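Local coordinates for nucleoprotein (Sendai virus, PDB 6M7D) that encapsidates the viral genomic RNA as the helical nucleocapsid, one subunit per six nucleotides, shielding it from nucleases and presenting it as template for transcription and replication, at residues L144-R149 with V210-T215; L58-D63 with G136-K141; T236-N241 with G307-F312. All coordinates share one frame; numbering follows the deposited sequence.

Contact 1 (L144-R149 with V210-T215); sequences LFQGQR and VFTGET
The rings of Phe-145 and Phe-211 meet rim to rim, pointing the same way, with their planes turned 34° apart and centroids 5.6 Å from each other. Leu-144 CG lies over one face of Phe-145, toward the rim, and Val-210 O sits at that ring's edge; Thr-215 CG2 likewise rests near the rim on a face of Phe-211. The backbones of these two phenylalanines form a single beta bridge, and just beyond it Thr-212 is the N-cap of helix 213-225. In the bridge Gln-146 N donates to Val-210 O, 3.0 Å away, at an almost straight 173°. The side chain of Gln-146 runs alongside Thr-212 in the opposite sense, its CG 3.4 Å from Thr-212 CG2; extended beyond CG, it carries its amide along to Phe-211, where NE2 lies 2.8 Å from O. The cap itself is weak: Thr-215 N to Thr-212 OG1 is 3.4 Å, and the same OG1 is also hydrogen-bonded to Pro-143 O. Helices 47-62, 163-181 and 188-202 pack against this buried joint. The first turn of the helix is tied to the loop by Thr-215 OG1, which donates to Leu-144 O at 2.6 Å, tilted 29° out of the carbonyl plane.

Contact 2 (L58-D63 with G136-K141); sequences LAHSLD and GPMVNK
Met-138 sets its methyl squarely on the imidazole of His-60, a CH-pi contact in which CE stands 3.4 Å from the ring centroid and 13° off the normal. This is the dense part of the interface, where the loop after helix 129-135 crosses the last turn of helix 47-62. The methionine leaves its backbone extended, CG anti to the backbone N and chi2 near -173°, then bends at chi3 (-81°), and that bend lays CE over the ring. Its sulfur approaches the same ring obliquely, SD to ND1 of His-60 3.4 Å, and lies 3.5 Å from Ala-59 O. On another side of the methyl, Asp-63 OD2 comes within 3.6 Å of Met-138 CE. The remainder is loose: Asn-140 merely brings ND2 to 4.0 Å from Ala-59 CB, toward the solvent side of what is a surface contact. His-60 itself is buried, with Phe-74 meeting its ring edge-to-face and NE2 hydrogen-bonded to Trp-133 O. Because a carbonyl can only accept, NE2 probably carries a proton. Between the two segments themselves the link rests on dispersion and the methyl-on-ring contact, with no polar bond.

Contact 3 (T236-N241 with G307-F312); sequences TLVTMN and GPRAPF
The hydroxyl of Thr-239 is held by Glu-235 O one turn back in its own helix and, weakly, by Asn-93 ND2, while the methyl of the same residue turns to Arg-309, CG2 to NH2 4.0 Å. The chi1 of 56° turns OG1 back along the helix to Glu-235 O and puts CG2 on the side of Arg-309. The guanidinium of Arg-309 is salt-bridged through NH1 to the Glu-235 carboxylate, so the flat group is tied to helix 227-239 and lies across its side. Val-238 packs beneath it: CG1 is over one face of the guanidinium, 4.0 Å from Arg-309 NE, and also touches Pro-308, CG1 to CB 3.9 Å. The other branch, CG2, makes the central apolar contact. It lies 3.7 Å from Arg-309 CG and equally close to Phe-312 CE2, touching both the aliphatic stem of the arginine and the aromatic ring. Leu-237 crosses Phe-312 at about a right angle, CD1 to CE1 4.1 Å, and Pro-311 CB covers a face of that ring. A short 3-10 segment, 308-311, shapes this receiving surface; at its end Phe-312 N donates to Arg-309 O, 3.1 Å. By analogy with related paramyxovirus nucleoproteins, the contact probably joins the N- and C-terminal lobes of Ncore. Its nearest atom is about 10 Å from the bound RNA. Behind the interface Leu-237 leans on Trp-175 of helix 163-181 and Ile-254 of helix 249-261, and Pro-311 rests on Tyr-303 of helix 290-305.

Overall arrangement
Contact 2 comes first along the chain, then contact 1, then contact 3, with no nesting. Contacts 1 and 2 are neighbours, centres 14 Å apart, and use successive pieces of the loop between helices 129-135 and 154-160. Where they touch, Leu-144 packs on both Leu-58 and Leu-62, Phe-145 on Leu-58, and Thr-215 on Leu-62, so one loop joins helix 47-62 to the start of helix 213-225. Contact 3 lies about 30 Å from contact 1 and 32 Å from contact 2, centre to centre, yet helix 227-239 directly follows helix 213-225. That helix pair thus leads from the loop packing toward contact 3, which lies nearer both the centre of the chain and the bound RNA.

Contact 1 (L144-R149 with V210-T215)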
ATOM      1  N   LEU A 144     -14.321  18.432  -2.622  1.00 13.47           N
ATOM      2  CA  LEU A 144     -13.474  17.404  -3.286  1.00 13.47           C
ATOM      3  C   LEU A 144     -11.984  17.713  -3.094  1.00 13.47           C
ATOM      4  O   LEU A 144     -11.227  16.772  -2.789  1.00 13.47           O
ATOM      5  CB  LEU A 144     -13.835  17.360  -4.774  1.00 13.47           C
ATOM      6  CG  LEU A 144     -13.198  16.221  -5.567  1.00 13.47           C
ATOM      7  CD1 LEU A 144     -13.586  14.874  -4.979  1.00 13.47           C
ATOM      8  CD2 LEU A 144     -13.592  16.296  -7.033  1.00 13.47           C
ATOM      9  N   PHE A 145     -11.593  18.984  -3.221  1.00 10.32           N
ATOM     10  CA  PHE A 145     -10.162  19.372  -3.098  1.00 10.32           C
ATOM     11  C   PHE A 145     -10.005  20.517  -2.094  1.00 10.32           C
ATOM     12  O   PHE A 145     -10.990  21.227  -1.820  1.00 10.32           O
ATOM     13  CB  PHE A 145      -9.582  19.794  -4.451  1.00 10.32           C
ATOM     14  CG  PHE A 145      -9.491  18.700  -5.485  1.00 10.32           C
ATOM     15  CD1 PHE A 145      -8.612  17.642  -5.323  1.00 10.32           C
ATOM     16  CD2 PHE A 145     -10.269  18.740  -6.628  1.00 10.32           C
ATOM     17  CE1 PHE A 145      -8.524  16.641  -6.277  1.00 10.32           C
ATOM     18  CE2 PHE A 145     -10.180  17.739  -7.583  1.00 10.32           C
ATOM     19  CZ  PHE A 145      -9.308  16.691  -7.406  1.00 10.32           C
ATOM     20  N   GLN A 146      -8.799  20.652  -1.536  1.00 12.27           N
ATOM     21  CA  GLN A 146      -8.487  21.723  -0.552  1.00 12.27           C
ATOM     22  C   GLN A 146      -8.385  23.071  -1.273  1.00 12.27           C
ATOM     23  O   GLN A 146      -7.736  23.127  -2.336  1.00 12.27           O
ATOM     24  CB  GLN A 146      -7.165  21.413   0.151  1.00 12.27           C
ATOM     25  CG  GLN A 146      -7.186  20.119   0.949  1.00 12.27           C
ATOM     26  CD  GLN A 146      -5.879  19.872   1.660  1.00 12.27           C
ATOM     27  OE1 GLN A 146      -4.995  20.725   1.688  1.00 12.27           O
ATOM     28  NE2 GLN A 146      -5.746  18.693   2.245  1.00 12.27           N
ATOM     29  N   GLY A 147      -9.000  24.111  -0.701  1.00 18.15           N
ATOM     30  CA  GLY A 147      -8.964  25.467  -1.282  1.00 18.15           C
ATOM     31  C   GLY A 147      -8.263  26.442  -0.351  1.00 18.15           C
ATOM     32  O   GLY A 147      -8.647  26.503   0.833  1.00 18.15           O
ATOM     33  N   GLN A 148      -7.284  27.190  -0.869  1.00 23.81           N
ATOM     34  CA  GLN A 148      -6.526  28.163  -0.035  1.00 23.81           C
ATOM     35  C   GLN A 148      -6.425  29.504  -0.769  1.00 23.81           C
ATOM     36  O   GLN A 148      -6.535  29.510  -2.010  1.00 23.81           O
ATOM     37  CB  GLN A 148      -5.145  27.604   0.320  1.00 23.81           C
ATOM     38  CG  GLN A 148      -4.452  28.345   1.455  1.00 23.81           C
ATOM     39  CD  GLN A 148      -3.084  27.784   1.761  1.00 23.81           C
ATOM     40  OE1 GLN A 148      -2.614  26.853   1.111  1.00 23.81           O
ATOM     41  NE2 GLN A 148      -2.433  28.353   2.761  1.00 23.81           N
ATOM     42  N   ARG A 149      -6.273  30.597  -0.014  1.00 28.42           N
ATOM     43  CA  ARG A 149      -6.146  31.965  -0.583  1.00 28.42           C
ATOM     44  C   ARG A 149      -4.814  32.070  -1.335  1.00 28.42           C
ATOM     45  O   ARG A 149      -3.829  31.460  -0.874  1.00 28.42           O
ATOM     46  CB  ARG A 149      -6.213  33.005   0.540  1.00 28.42           C
ATOM     47  CG  ARG A 149      -7.560  33.072   1.244  1.00 28.42           C
ATOM     48  CD  ARG A 149      -7.623  34.193   2.263  1.00 28.42           C
ATOM     49  NE  ARG A 149      -8.906  34.246   2.950  1.00 28.42           N
ATOM     50  CZ  ARG A 149      -9.236  35.156   3.860  1.00 28.42           C
ATOM     51  NH1 ARG A 149     -10.429  35.120   4.429  1.00 28.42           N
ATOM     52  NH2 ARG A 149      -8.373  36.097   4.196  1.00 28.42           N
ATOM     53  N   VAL A 210      -4.908  19.064  -4.362  1.00  7.96           N
ATOM     54  CA  VAL A 210      -4.576  18.283  -3.178  1.00  7.96           C
ATOM     55  C   VAL A 210      -5.864  17.839  -2.502  1.00  7.96           C
ATOM     56  O   VAL A 210      -6.663  18.673  -2.070  1.00  7.96           O
ATOM     57  CB  VAL A 210      -3.698  19.093  -2.218  1.00  7.96           C
ATOM     58  CG1 VAL A 210      -3.591  18.392  -0.888  1.00  7.96           C
ATOM     59  CG2 VAL A 210      -2.334  19.297  -2.814  1.00  7.96           C
ATOM     60  N   PHE A 211      -6.061  16.527  -2.395  1.00  6.84           N
ATOM     61  CA  PHE A 211      -7.262  15.988  -1.768  1.00  6.84           C
ATOM     62  C   PHE A 211      -7.477  16.597  -0.391  1.00  6.84           C
ATOM     63  O   PHE A 211      -6.527  16.831   0.359  1.00  6.84           O
ATOM     64  CB  PHE A 211      -7.158  14.470  -1.623  1.00  6.84           C
ATOM     65  CG  PHE A 211      -7.283  13.716  -2.906  1.00  6.84           C
ATOM     66  CD1 PHE A 211      -7.548  14.364  -4.092  1.00  6.84           C
ATOM     67  CD2 PHE A 211      -7.133  12.347  -2.922  1.00  6.84           C
ATOM     68  CE1 PHE A 211      -7.653  13.661  -5.263  1.00  6.84           C
ATOM     69  CE2 PHE A 211      -7.243  11.645  -4.088  1.00  6.84           C
ATOM     70  CZ  PHE A 211      -7.501  12.301  -5.259  1.00  6.84           C
ATOM     71  N   THR A 212      -8.734  16.850  -0.051  1.00  9.76           N
ATOM     72  CA  THR A 212      -9.060  17.156   1.328  1.00  9.76           C
ATOM     73  C   THR A 212      -8.973  15.888   2.168  1.00  9.76           C
ATOM     74  O   THR A 212      -8.874  14.775   1.651  1.00  9.76           O
ATOM     75  CB  THR A 212     -10.457  17.759   1.438  1.00  9.76           C
ATOM     76  OG1 THR A 212     -11.361  17.011   0.623  1.00  9.76           O
ATOM     77  CG2 THR A 212     -10.456  19.181   0.982  1.00  9.76           C
ATOM     78  N   GLY A 213      -9.002  16.060   3.487  1.00 10.26           N
ATOM     79  CA  GLY A 213      -9.048  14.901   4.360  1.00 10.26           C
ATOM     80  C   GLY A 213     -10.291  14.064   4.137  1.00 10.26           C
ATOM     81  O   GLY A 213     -10.243  12.834   4.197  1.00 10.26           O
ATOM     82  N   GLU A 214     -11.417  14.720   3.859  1.00 11.23           N
ATOM     83  CA  GLU A 214     -12.666  14.000   3.639  1.00 11.23           C
ATOM     84  C   GLU A 214     -12.601  13.157   2.373  1.00 11.23           C
ATOM     85  O   GLU A 214     -13.086  12.021   2.351  1.00 11.23           O
ATOM     86  CB  GLU A 214     -13.826  14.988   3.567  1.00 11.23           C
ATOM     87  CG  GLU A 214     -13.955  15.879   4.787  1.00 11.23           C
ATOM     88  CD  GLU A 214     -13.101  17.129   4.691  1.00 11.23           C
ATOM     89  OE1 GLU A 214     -13.592  18.149   4.161  1.00 11.23           O
ATOM     90  OE2 GLU A 214     -11.938  17.095   5.144  1.00 11.23           O
ATOM     91  N   THR A 215     -12.012  13.698   1.308  1.00  9.17           N
ATOM     92  CA  THR A 215     -11.791  12.911   0.102  1.00  9.17           C
ATOM     93  C   THR A 215     -10.906  11.710   0.392  1.00  9.17           C
ATOM     94  O   THR A 215     -11.159  10.605  -0.103  1.00  9.17           O
ATOM     95  CB  THR A 215     -11.158  13.784  -0.979  1.00  9.17           C
ATOM     96  OG1 THR A 215     -12.040  14.867  -1.283  1.00  9.17           O
ATOM     97  CG2 THR A 215     -10.893  12.980  -2.237  1.00  9.17           C
TER

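Contact 2 (L58-D63 with G136-K141)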
ATOM      1  N   LEU A  58     -14.099  11.489  -9.410  1.00  8.75           N
ATOM      2  CA  LEU A  58     -13.644  11.575  -8.029  1.00  8.75           C
ATOM      3  C   LEU A  58     -14.778  11.964  -7.092  1.00  8.75           C
ATOM      4  O   LEU A  58     -14.853  11.473  -5.962  1.00  8.75           O
ATOM      5  CB  LEU A  58     -12.494  12.570  -7.918  1.00  8.75           C
ATOM      6  CG  LEU A  58     -11.756  12.539  -6.583  1.00  8.75           C
ATOM      7  CD1 LEU A  58     -10.882  11.310  -6.487  1.00  8.75           C
ATOM      8  CD2 LEU A  58     -10.937  13.788  -6.413  1.00  8.75           C
ATOM      9  N   ALA A  59     -15.667  12.849  -7.539  1.00 10.29           N
ATOM     10  CA  ALA A  59     -16.771  13.275  -6.690  1.00 10.29           C
ATOM     11  C   ALA A  59     -17.826  12.188  -6.573  1.00 10.29           C
ATOM     12  O   ALA A  59     -18.518  12.093  -5.554  1.00 10.29           O
ATOM     13  CB  ALA A  59     -17.383  14.560  -7.235  1.00 10.29           C
ATOM     14  N   HIS A  60     -17.976  11.369  -7.611  1.00 11.92           N
ATOM     15  CA  HIS A  60     -18.934  10.275  -7.555  1.00 11.92           C
ATOM     16  C   HIS A  60     -18.421   9.141  -6.685  1.00 11.92           C
ATOM     17  O   HIS A  60     -19.208   8.417  -6.068  1.00 11.92           O
ATOM     18  CB  HIS A  60     -19.233   9.776  -8.965  1.00 11.92           C
ATOM     19  CG  HIS A  60     -20.300  10.554  -9.666  1.00 11.92           C
ATOM     20  ND1 HIS A  60     -20.346  11.929  -9.658  1.00 11.92           N
ATOM     21  CD2 HIS A  60     -21.362  10.148 -10.399  1.00 11.92           C
ATOM     22  CE1 HIS A  60     -21.389  12.339 -10.354  1.00 11.92           C
ATOM     23  NE2 HIS A  60     -22.023  11.277 -10.814  1.00 11.92           N
ATOM     24  N   SER A  61     -17.101   8.948  -6.666  1.00  9.49           N
ATOM     25  CA  SER A  61     -16.502   7.887  -5.815  1.00  9.49           C
ATOM     26  C   SER A  61     -16.767   8.222  -4.342  1.00  9.49           C
ATOM     27  O   SER A  61     -17.100   7.305  -3.569  1.00  9.49           O
ATOM     28  CB  SER A  61     -15.030   7.752  -6.089  1.00  9.49           C
ATOM     29  OG  SER A  61     -14.348   8.961  -5.790  1.00  9.49           O
ATOM     30  N   LEU A  62     -16.646   9.506  -3.997  1.00  9.88           N
ATOM     31  CA  LEU A  62     -16.831  10.025  -2.614  1.00  9.88           C
ATOM     32  C   LEU A  62     -18.296   9.971  -2.159  1.00  9.88           C
ATOM     33  O   LEU A  62     -18.519  10.037  -0.935  1.00  9.88           O
ATOM     34  CB  LEU A  62     -16.284  11.453  -2.533  1.00  9.88           C
ATOM     35  CG  LEU A  62     -14.791  11.596  -2.817  1.00  9.88           C
ATOM     36  CD1 LEU A  62     -14.363  13.053  -2.734  1.00  9.88           C
ATOM     37  CD2 LEU A  62     -13.975  10.744  -1.860  1.00  9.88           C
ATOM     38  N   ASP A  63     -19.257   9.901  -3.085  1.00 14.52           N
ATOM     39  CA  ASP A  63     -20.684   9.936  -2.661  1.00 14.52           C
ATOM     40  C   ASP A  63     -21.000   8.741  -1.755  1.00 14.52           C
ATOM     41  O   ASP A  63     -20.773   7.593  -2.179  1.00 14.52           O
ATOM     42  CB  ASP A  63     -21.619   9.971  -3.874  1.00 14.52           C
ATOM     43  CG  ASP A  63     -23.063  10.273  -3.512  1.00 14.52           C
ATOM     44  OD1 ASP A  63     -23.293  10.781  -2.397  1.00 14.52           O
ATOM     45  OD2 ASP A  63     -23.946   9.999  -4.348  1.00 14.52           O
ATOM     46  N   GLY A 136     -24.969  14.988 -13.831  1.00 18.78           N
ATOM     47  CA  GLY A 136     -25.956  15.858 -13.239  1.00 18.78           C
ATOM     48  C   GLY A 136     -25.420  16.566 -12.020  1.00 18.78           C
ATOM     49  O   GLY A 136     -24.326  16.280 -11.512  1.00 18.78           O
ATOM     50  N   PRO A 137     -26.196  17.526 -11.526  1.00 20.54           N
ATOM     51  CA  PRO A 137     -25.785  18.253 -10.320  1.00 20.54           C
ATOM     52  C   PRO A 137     -25.793  17.358  -9.094  1.00 20.54           C
ATOM     53  O   PRO A 137     -26.857  16.953  -8.618  1.00 20.54           O
ATOM     54  CB  PRO A 137     -26.829  19.373 -10.206  1.00 20.54           C
ATOM     55  CG  PRO A 137     -27.474  19.451 -11.557  1.00 20.54           C
ATOM     56  CD  PRO A 137     -27.442  18.061 -12.097  1.00 20.54           C
ATOM     57  N   MET A 138     -24.611  17.043  -8.578  1.00 20.97           N
ATOM     58  CA  MET A 138     -24.460  16.187  -7.411  1.00 20.97           C
ATOM     59  C   MET A 138     -23.969  17.023  -6.240  1.00 20.97           C
ATOM     60  O   MET A 138     -22.964  17.731  -6.357  1.00 20.97           O
ATOM     61  CB  MET A 138     -23.486  15.042  -7.686  1.00 20.97           C
ATOM     62  CG  MET A 138     -22.866  14.444  -6.431  1.00 20.97           C
ATOM     63  SD  MET A 138     -21.575  13.236  -6.771  1.00 20.97           S
ATOM     64  CE  MET A 138     -22.551  11.783  -7.127  1.00 20.97           C
ATOM     65  N   VAL A 139     -24.684  16.947  -5.119  1.00 19.65           N
ATOM     66  CA  VAL A 139     -24.265  17.665  -3.926  1.00 19.65           C
ATOM     67  C   VAL A 139     -23.050  16.978  -3.321  1.00 19.65           C
ATOM     68  O   VAL A 139     -23.072  15.776  -3.022  1.00 19.65           O
ATOM     69  CB  VAL A 139     -25.417  17.749  -2.912  1.00 19.65           C
ATOM     70  CG1 VAL A 139     -24.922  18.339  -1.601  1.00 19.65           C
ATOM     71  CG2 VAL A 139     -26.557  18.576  -3.480  1.00 19.65           C
ATOM     72  N   ASN A 140     -21.981  17.742  -3.138  1.00 18.98           N
ATOM     73  CA  ASN A 140     -20.765  17.259  -2.503  1.00 18.98           C
ATOM     74  C   ASN A 140     -20.969  17.308  -0.997  1.00 18.98           C
ATOM     75  O   ASN A 140     -21.140  18.392  -0.430  1.00 18.98           O
ATOM     76  CB  ASN A 140     -19.560  18.104  -2.914  1.00 18.98           C
ATOM     77  CG  ASN A 140     -18.961  17.667  -4.237  1.00 18.98           C
ATOM     78  OD1 ASN A 140     -17.806  17.961  -4.534  1.00 18.98           O
ATOM     79  ND2 ASN A 140     -19.745  16.957  -5.037  1.00 18.98           N
ATOM     80  N   LYS A 141     -20.979  16.133  -0.359  1.00 18.58           N
ATOM     81  CA  LYS A 141     -21.079  16.080   1.097  1.00 18.58           C
ATOM     82  C   LYS A 141     -20.019  16.959   1.744  1.00 18.58           C
ATOM     83  O   LYS A 141     -20.299  17.686   2.704  1.00 18.58           O
ATOM     84  CB  LYS A 141     -20.945  14.636   1.579  1.00 18.58           C
ATOM     85  CG  LYS A 141     -20.689  14.493   3.071  1.00 18.58           C
ATOM     86  CD  LYS A 141     -21.958  14.707   3.874  1.00 18.58           C
ATOM     87  CE  LYS A 141     -21.648  15.142   5.294  1.00 18.58           C
ATOM     88  NZ  LYS A 141     -20.418  14.494   5.823  1.00 18.58           N
TER

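Contact 3 (T236-N241 with G307-F312)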
ATOM      1  N   THR A 236      -1.723  -3.423 -11.362  1.00  5.40           N
ATOM      2  CA  THR A 236      -1.061  -2.368 -12.174  1.00  5.40           C
ATOM      3  C   THR A 236       0.400  -2.245 -11.736  1.00  5.40           C
ATOM      4  O   THR A 236       1.278  -2.164 -12.612  1.00  5.40           O
ATOM      5  CB  THR A 236      -1.745  -1.012 -11.950  1.00  5.40           C
ATOM      6  OG1 THR A 236      -3.137  -1.143 -12.239  1.00  5.40           O
ATOM      7  CG2 THR A 236      -1.144   0.096 -12.785  1.00  5.40           C
ATOM      8  N   LEU A 237       0.635  -2.266 -10.422  1.00  4.34           N
ATOM      9  CA  LEU A 237       1.997  -2.153  -9.840  1.00  4.34           C
ATOM     10  C   LEU A 237       2.857  -3.356 -10.238  1.00  4.34           C
ATOM     11  O   LEU A 237       4.034  -3.146 -10.579  1.00  4.34           O
ATOM     12  CB  LEU A 237       1.870  -2.080  -8.315  1.00  4.34           C
ATOM     13  CG  LEU A 237       1.675  -0.683  -7.735  1.00  4.34           C
ATOM     14  CD1 LEU A 237       1.411  -0.752  -6.240  1.00  4.34           C
ATOM     15  CD2 LEU A 237       2.886   0.191  -8.023  1.00  4.34           C
ATOM     16  N   VAL A 238       2.280  -4.562 -10.235  1.00  5.45           N
ATOM     17  CA  VAL A 238       3.076  -5.755 -10.495  1.00  5.45           C
ATOM     18  C   VAL A 238       3.334  -5.922 -11.987  1.00  5.45           C
ATOM     19  O   VAL A 238       4.460  -6.199 -12.410  1.00  5.45           O
ATOM     20  CB  VAL A 238       2.384  -6.990  -9.896  1.00  5.45           C
ATOM     21  CG1 VAL A 238       3.046  -8.254 -10.379  1.00  5.45           C
ATOM     22  CG2 VAL A 238       2.430  -6.921  -8.398  1.00  5.45           C
ATOM     23  N   THR A 239       2.298  -5.770 -12.806  1.00  8.78           N
ATOM     24  CA  THR A 239       2.415  -6.053 -14.229  1.00  8.78           C
ATOM     25  C   THR A 239       2.961  -4.884 -15.030  1.00  8.78           C
ATOM     26  O   THR A 239       3.244  -5.055 -16.218  1.00  8.78           O
ATOM     27  CB  THR A 239       1.059  -6.468 -14.800  1.00  8.78           C
ATOM     28  OG1 THR A 239       0.089  -5.447 -14.535  1.00  8.78           O
ATOM     29  CG2 THR A 239       0.600  -7.768 -14.182  1.00  8.78           C
ATOM     30  N   MET A 240       3.104  -3.710 -14.427  1.00 11.71           N
ATOM     31  CA  MET A 240       3.750  -2.601 -15.108  1.00 11.71           C
ATOM     32  C   MET A 240       5.178  -2.976 -15.470  1.00 11.71           C
ATOM     33  O   MET A 240       5.950  -3.426 -14.620  1.00 11.71           O
ATOM     34  CB  MET A 240       3.742  -1.359 -14.224  1.00 11.71           C
ATOM     35  CG  MET A 240       4.263  -0.113 -14.892  1.00 11.71           C
ATOM     36  SD  MET A 240       4.357   1.276 -13.760  1.00 11.71           S
ATOM     37  CE  MET A 240       2.706   1.301 -13.095  1.00 11.71           C
ATOM     38  N   ASN A 241       5.557  -2.663 -16.712  1.00 15.73           N
ATOM     39  CA  ASN A 241       6.922  -2.959 -17.220  1.00 15.73           C
ATOM     40  C   ASN A 241       7.860  -1.843 -16.745  1.00 15.73           C
ATOM     41  O   ASN A 241       8.255  -1.000 -17.571  1.00 15.73           O
ATOM     42  CB  ASN A 241       6.926  -3.086 -18.745  1.00 15.73           C
ATOM     43  CG  ASN A 241       8.100  -3.881 -19.274  1.00 15.73           C
ATOM     44  OD1 ASN A 241       8.051  -4.400 -20.385  1.00 15.73           O
ATOM     45  ND2 ASN A 241       9.156  -3.986 -18.484  1.00 15.73           N
ATOM     46  N   GLY A 307       6.733 -14.157  -5.352  1.00  1.20           N
ATOM     47  CA  GLY A 307       7.210 -13.320  -6.425  1.00  1.20           C
ATOM     48  C   GLY A 307       6.998 -11.839  -6.196  1.00  1.20           C
ATOM     49  O   GLY A 307       7.168 -11.327  -5.090  1.00  1.20           O
ATOM     50  N   PRO A 308       6.646 -11.112  -7.261  1.00  1.48           N
ATOM     51  CA  PRO A 308       6.415  -9.669  -7.129  1.00  1.48           C
ATOM     52  C   PRO A 308       5.125  -9.311  -6.422  1.00  1.48           C
ATOM     53  O   PRO A 308       4.958  -8.146  -6.049  1.00  1.48           O
ATOM     54  CB  PRO A 308       6.394  -9.182  -8.580  1.00  1.48           C
ATOM     55  CG  PRO A 308       6.958 -10.281  -9.371  1.00  1.48           C
ATOM     56  CD  PRO A 308       6.618 -11.532  -8.666  1.00  1.48           C
ATOM     57  N   ARG A 309       4.207 -10.251  -6.243  1.00  1.61           N
ATOM     58  CA  ARG A 309       2.987 -10.010  -5.489  1.00  1.61           C
ATOM     59  C   ARG A 309       3.135 -10.319  -4.012  1.00  1.61           C
ATOM     60  O   ARG A 309       2.172 -10.159  -3.264  1.00  1.61           O
ATOM     61  CB  ARG A 309       1.840 -10.837  -6.057  1.00  1.61           C
ATOM     62  CG  ARG A 309       1.317 -10.344  -7.369  1.00  1.61           C
ATOM     63  CD  ARG A 309       0.554 -11.433  -8.059  1.00  1.61           C
ATOM     64  NE  ARG A 309       0.625 -11.278  -9.500  1.00  1.61           N
ATOM     65  CZ  ARG A 309      -0.336 -10.738 -10.231  1.00  1.61           C
ATOM     66  NH1 ARG A 309      -1.444 -10.314  -9.647  1.00  1.61           N
ATOM     67  NH2 ARG A 309      -0.189 -10.629 -11.541  1.00  1.61           N
ATOM     68  N   ALA A 310       4.307 -10.770  -3.586  1.00  0.87           N
ATOM     69  CA  ALA A 310       4.544 -10.997  -2.167  1.00  0.87           C
ATOM     70  C   ALA A 310       4.393  -9.744  -1.315  1.00  0.87           C
ATOM     71  O   ALA A 310       3.912  -9.866  -0.177  1.00  0.87           O
ATOM     72  CB  ALA A 310       5.931 -11.608  -1.981  1.00  0.87           C
ATOM     73  N   PRO A 311       4.791  -8.545  -1.758  1.00  0.89           N
ATOM     74  CA  PRO A 311       4.579  -7.360  -0.924  1.00  0.89           C
ATOM     75  C   PRO A 311       3.130  -6.999  -0.704  1.00  0.89           C
ATOM     76  O   PRO A 311       2.857  -6.109   0.104  1.00  0.89           O
ATOM     77  CB  PRO A 311       5.295  -6.265  -1.707  1.00  0.89           C
ATOM     78  CG  PRO A 311       6.304  -6.962  -2.454  1.00  0.89           C
ATOM     79  CD  PRO A 311       5.698  -8.228  -2.872  1.00  0.89           C
ATOM     80  N   PHE A 312       2.188  -7.647  -1.378  1.00  1.76           N
ATOM     81  CA  PHE A 312       0.796  -7.228  -1.316  1.00  1.76           C
ATOM     82  C   PHE A 312      -0.117  -8.323  -0.805  1.00  1.76           C
ATOM     83  O   PHE A 312      -1.333  -8.206  -0.928  1.00  1.76           O
ATOM     84  CB  PHE A 312       0.326  -6.740  -2.684  1.00  1.76           C
ATOM     85  CG  PHE A 312       1.309  -5.860  -3.361  1.00  1.76           C
ATOM     86  CD1 PHE A 312       1.457  -4.548  -2.970  1.00  1.76           C
ATOM     87  CD2 PHE A 312       2.112  -6.349  -4.366  1.00  1.76           C
ATOM     88  CE1 PHE A 312       2.370  -3.747  -3.572  1.00  1.76           C
ATOM     89  CE2 PHE A 312       3.022  -5.545  -4.967  1.00  1.76           C
ATOM     90  CZ  PHE A 312       3.151  -4.241  -4.571  1.00  1.76           C
TER